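Local coordinates for protein S-adenosyl-L-methionine-dependent 2-deoxy-scyllo-inosamine dehydrogenase (Bacillus circulans, PDB 4M7S) that catalyses the radical S-adenosyl-L-methionine-dependent two-electron oxidation of 2-deoxy-scyllo-inosamine to amino-dideoxy-scyllo-inosose in butirosin biosynthesis, using two [4Fe-4S] clusters, at residues 49-60 with 81-90. Numbering follows the deposited sequence.
Sequences SSLDFAGRISFH and YIPRARPIIY
Strands 56-58 and 86-90 are parallel neighbours in a beta-alpha-beta unit of the radical SAM domain, connected through helix 71-81. Their backbones are joined by three hydrogen bonds: Arg86 N to Gly55 O (2.8 Å), Ile57 N to Arg86 O (2.9 Å) and Ile88 N to Ile57 O (2.8 Å). Beyond Ile88 the strands splay, and a water bound by Phe59 N and Tyr90 N bridges the gap. On one face, Ile57 CD1 meets Ile82 CD1 at 4.1 Å. Ile82 CD1 also reaches the edge of the Phe53 ring, while Pro87 CB abuts Phe59 at its ring edge; helix 38-50 covers this side through Met45 and Tyr41. The other face carries Arg56 and Arg86, whose aliphatic stems run side by side, Arg56 CD 3.9 Å from Arg86 CD, with guanidinium planes nearly perpendicular. Further along, Ser58 CB lies at the ring edge of Tyr90.

Where the two helices end, Ser49 OG donates to Tyr81 O at 3.0 Å. The Arg84 chain bends at chi3 (66°), laying one guanidinium face over Ala54 CB and bringing Arg84 NH1 to 3.4 Å from Asp52 OD2 in a long salt bridge. A second water links Phe53 O to Arg84 N.

At the opposite end, the imidazole of His60 donates a hydrogen bond from ND1 to Tyr90 O (2.8 Å), approaching from above the carbonyl plane; in the conformer described this bond would help orient the ring. His60 touches the [4Fe-4S] cluster near Cys16 and Cys23. The cluster thus lies at the C-terminal ends of the parallel strands, as in the partial TIM barrel of AdoMet radical enzymes.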
loop_
_atom_site.group_PDB
_atom_site.type_symbol
_atom_site.label_atom_id
_atom_site.label_comp_id
_atom_site.label_asym_id
_atom_site.label_seq_id
_atom_site.Cartn_x
_atom_site.Cartn_y
_atom_site.Cartn_z
ATOM N N SER A 49 2.813 15.297 5.343
ATOM C CA SER A 49 3.417 16.600 5.075
ATOM C C SER A 49 4.378 17.024 6.181
ATOM O O SER A 49 5.424 17.609 5.908
ATOM C CB SER A 49 2.344 17.677 4.877
ATOM O OG SER A 49 2.937 18.849 4.383
ATOM N N SER A 50 4.011 16.745 7.431
ATOM C CA SER A 50 4.846 17.099 8.580
ATOM C C SER A 50 6.167 16.307 8.579
ATOM O O SER A 50 7.115 16.645 9.291
ATOM C CB SER A 50 4.089 16.820 9.875
ATOM O OG SER A 50 3.947 15.421 10.082
ATOM N N LEU A 51 6.223 15.250 7.780
ATOM C CA LEU A 51 7.435 14.438 7.648
ATOM C C LEU A 51 8.222 14.800 6.384
ATOM O O LEU A 51 9.255 14.204 6.116
ATOM C CB LEU A 51 7.067 12.950 7.591
ATOM C CG LEU A 51 6.409 12.313 8.816
ATOM C CD1 LEU A 51 5.737 10.984 8.441
ATOM C CD2 LEU A 51 7.436 12.104 9.938
ATOM N N ASP A 52 7.729 15.767 5.610
ATOM C CA ASP A 52 8.292 16.052 4.285
ATOM C C ASP A 52 8.439 14.757 3.470
ATOM O O ASP A 52 9.456 14.528 2.811
ATOM C CB ASP A 52 9.643 16.766 4.410
ATOM C CG ASP A 52 10.075 17.441 3.115
ATOM O OD1 ASP A 52 9.260 17.516 2.172
ATOM O OD2 ASP A 52 11.233 17.906 3.049
ATOM N N PHE A 53 7.418 13.909 3.537
ATOM C CA PHE A 53 7.460 12.592 2.907
ATOM C C PHE A 53 7.784 12.642 1.410
ATOM O O PHE A 53 7.107 13.329 0.638
ATOM C CB PHE A 53 6.148 11.852 3.126
ATOM C CG PHE A 53 6.135 10.480 2.527
ATOM C CD1 PHE A 53 6.975 9.485 3.023
ATOM C CD2 PHE A 53 5.300 10.185 1.464
ATOM C CE1 PHE A 53 6.974 8.215 2.467
ATOM C CE2 PHE A 53 5.293 8.924 0.901
ATOM C CZ PHE A 53 6.125 7.938 1.403
ATOM N N ALA A 54 8.820 11.909 1.012
ATOM C CA ALA A 54 9.319 11.961 -0.358
ATOM C C ALA A 54 9.479 10.574 -0.963
ATOM O O ALA A 54 10.247 10.397 -1.907
ATOM C CB ALA A 54 10.655 12.720 -0.406
ATOM N N GLY A 55 8.753 9.593 -0.432
ATOM C CA GLY A 55 8.802 8.250 -0.979
ATOM C C GLY A 55 7.644 8.026 -1.932
ATOM O O GLY A 55 7.079 8.984 -2.471
ATOM N N ARG A 56 7.274 6.768 -2.140
ATOM C CA ARG A 56 6.144 6.463 -3.016
ATOM C C ARG A 56 4.839 6.413 -2.237
ATOM O O ARG A 56 4.805 5.977 -1.082
ATOM C CB ARG A 56 6.342 5.122 -3.716
ATOM C CG ARG A 56 7.762 4.754 -4.006
ATOM C CD ARG A 56 8.054 4.821 -5.479
ATOM N NE ARG A 56 9.245 4.049 -5.815
ATOM C CZ ARG A 56 10.491 4.447 -5.570
ATOM N NH1 ARG A 56 10.722 5.616 -4.983
ATOM N NH2 ARG A 56 11.509 3.669 -5.910
ATOM N N ILE A 57 3.762 6.857 -2.873
ATOM C CA ILE A 57 2.432 6.701 -2.303
ATOM C C ILE A 57 1.512 6.017 -3.318
ATOM O O ILE A 57 1.411 6.452 -4.468
ATOM C CB ILE A 57 1.843 8.058 -1.799
ATOM C CG1 ILE A 57 0.413 7.882 -1.281
ATOM C CG2 ILE A 57 1.893 9.130 -2.897
ATOM C CD1 ILE A 57 -0.061 9.043 -0.404
ATOM N N SER A 58 0.880 4.917 -2.910
ATOM C CA SER A 58 -0.142 4.267 -3.740
ATOM C C SER A 58 -1.529 4.294 -3.078
ATOM O O SER A 58 -1.640 4.526 -1.868
ATOM C CB SER A 58 0.265 2.845 -4.139
ATOM O OG SER A 58 0.896 2.160 -3.087
ATOM N N PHE A 59 -2.574 4.061 -3.876
ATOM C CA PHE A 59 -3.955 4.297 -3.446
ATOM C C PHE A 59 -4.834 3.053 -3.479
ATOM O O PHE A 59 -6.067 3.147 -3.620
ATOM C CB PHE A 59 -4.584 5.375 -4.324
ATOM C CG PHE A 59 -3.795 6.641 -4.357
ATOM C CD1 PHE A 59 -4.017 7.637 -3.411
ATOM C CD2 PHE A 59 -2.808 6.832 -5.312
ATOM C CE1 PHE A 59 -3.290 8.809 -3.432
ATOM C CE2 PHE A 59 -2.056 8.005 -5.329
ATOM C CZ PHE A 59 -2.306 8.996 -4.393
ATOM N N HIS A 60 -4.197 1.884 -3.304
ATOM C CA HIS A 60 -4.793 0.544 -3.524
ATOM C C HIS A 60 -4.364 -0.470 -2.443
ATOM O O HIS A 60 -3.179 -0.798 -2.354
ATOM C CB HIS A 60 -4.310 0.028 -4.891
ATOM C CG HIS A 60 -4.835 -1.325 -5.284
ATOM N ND1 HIS A 60 -5.340 -1.583 -6.540
ATOM C CD2 HIS A 60 -4.893 -2.501 -4.611
ATOM C CE1 HIS A 60 -5.711 -2.849 -6.616
ATOM N NE2 HIS A 60 -5.451 -3.429 -5.461
ATOM N N TYR A 81 0.311 18.656 -0.468
ATOM C CA TYR A 81 0.861 18.313 0.837
ATOM C C TYR A 81 2.243 17.672 0.758
ATOM O O TYR A 81 3.121 17.977 1.567
ATOM C CB TYR A 81 -0.101 17.393 1.602
ATOM C CG TYR A 81 -1.251 18.127 2.266
ATOM C CD1 TYR A 81 -1.097 18.699 3.521
ATOM C CD2 TYR A 81 -2.480 18.264 1.626
ATOM C CE1 TYR A 81 -2.137 19.366 4.135
ATOM C CE2 TYR A 81 -3.525 18.939 2.223
ATOM C CZ TYR A 81 -3.350 19.484 3.481
ATOM O OH TYR A 81 -4.392 20.154 4.081
ATOM N N ILE A 82 2.430 16.779 -0.208
ATOM C CA ILE A 82 3.684 16.037 -0.335
ATOM C C ILE A 82 4.214 16.040 -1.779
ATOM O O ILE A 82 4.304 14.993 -2.421
ATOM C CB ILE A 82 3.528 14.591 0.204
ATOM C CG1 ILE A 82 2.315 13.900 -0.421
ATOM C CG2 ILE A 82 3.354 14.598 1.724
ATOM C CD1 ILE A 82 2.145 12.429 0.017
ATOM N N PRO A 83 4.575 17.229 -2.294
ATOM C CA PRO A 83 4.954 17.349 -3.707
ATOM C C PRO A 83 6.245 16.597 -4.065
ATOM O O PRO A 83 6.473 16.333 -5.248
ATOM C CB PRO A 83 5.136 18.865 -3.898
ATOM C CG PRO A 83 5.435 19.394 -2.535
ATOM C CD PRO A 83 4.664 18.517 -1.582
ATOM N N ARG A 84 7.069 16.264 -3.071
ATOM C CA ARG A 84 8.255 15.431 -3.308
ATOM C C ARG A 84 7.907 13.941 -3.470
ATOM O O ARG A 84 8.688 13.178 -4.034
ATOM C CB ARG A 84 9.266 15.559 -2.165
ATOM C CG ARG A 84 9.741 16.960 -1.854
ATOM C CD ARG A 84 10.726 16.934 -0.677
ATOM N NE ARG A 84 11.971 16.241 -1.015
ATOM C CZ ARG A 84 12.675 15.489 -0.171
ATOM N NH1 ARG A 84 12.261 15.308 1.081
ATOM N NH2 ARG A 84 13.794 14.906 -0.585
ATOM N N ALA A 85 6.750 13.524 -2.964
ATOM C CA ALA A 85 6.379 12.106 -3.005
ATOM C C ALA A 85 6.087 11.658 -4.433
ATOM O O ALA A 85 5.905 12.489 -5.322
ATOM C CB ALA A 85 5.185 11.831 -2.119
ATOM N N ARG A 86 6.033 10.344 -4.647
ATOM C CA ARG A 86 5.798 9.788 -5.978
ATOM C C ARG A 86 4.514 8.974 -5.995
ATOM O O ARG A 86 4.497 7.831 -5.533
ATOM C CB ARG A 86 6.996 8.928 -6.409
ATOM C CG ARG A 86 6.830 8.195 -7.746
ATOM C CD ARG A 86 8.172 7.637 -8.213
ATOM N NE ARG A 86 8.032 6.705 -9.329
ATOM C CZ ARG A 86 8.021 7.063 -10.609
ATOM N NH1 ARG A 86 7.896 6.141 -11.554
ATOM N NH2 ARG A 86 8.139 8.342 -10.947
ATOM N N PRO A 87 3.424 9.574 -6.505
ATOM C CA PRO A 87 2.100 8.947 -6.545
ATOM C C PRO A 87 1.993 7.904 -7.656
ATOM O O PRO A 87 2.301 8.203 -8.812
ATOM C CB PRO A 87 1.153 10.129 -6.840
ATOM C CG PRO A 87 1.980 11.387 -6.593
ATOM C CD PRO A 87 3.376 10.978 -6.950
ATOM N N ILE A 88 1.567 6.695 -7.296
ATOM C CA ILE A 88 1.459 5.592 -8.241
ATOM C C ILE A 88 0.054 5.018 -8.173
ATOM O O ILE A 88 -0.473 4.808 -7.081
ATOM C CB ILE A 88 2.400 4.433 -7.866
ATOM C CG1 ILE A 88 3.812 4.937 -7.569
ATOM C CG2 ILE A 88 2.389 3.359 -8.962
ATOM C CD1 ILE A 88 4.500 5.548 -8.754
ATOM N N ILE A 89 -0.547 4.746 -9.328
ATOM C CA ILE A 89 -1.835 4.057 -9.351
ATOM C C ILE A 89 -1.649 2.583 -9.722
ATOM O O ILE A 89 -1.076 2.267 -10.770
ATOM C CB ILE A 89 -2.812 4.690 -10.365
ATOM C CG1 ILE A 89 -3.294 6.058 -9.881
ATOM C CG2 ILE A 89 -4.025 3.768 -10.591
ATOM C CD1 ILE A 89 -4.318 5.974 -8.774
ATOM N N TYR A 90 -2.124 1.684 -8.863
ATOM C CA TYR A 90 -2.223 0.279 -9.227
ATOM C C TYR A 90 -3.704 0.007 -9.514
ATOM O O TYR A 90 -4.553 0.181 -8.635
ATOM C CB TYR A 90 -1.728 -0.603 -8.090
ATOM C CG TYR A 90 -0.249 -0.451 -7.758
ATOM C CD1 TYR A 90 0.217 0.629 -7.017
ATOM C CD2 TYR A 90 0.670 -1.402 -8.169
ATOM C CE1 TYR A 90 1.564 0.759 -6.698
ATOM C CE2 TYR A 90 2.017 -1.285 -7.853
ATOM C CZ TYR A 90 2.455 -0.202 -7.122
ATOM O OH TYR A 90 3.791 -0.081 -6.810
HETATM O O HOH W 1 6.924 16.009 -0.147
HETATM O O HOH W 2 -3.228 2.620 -6.363
#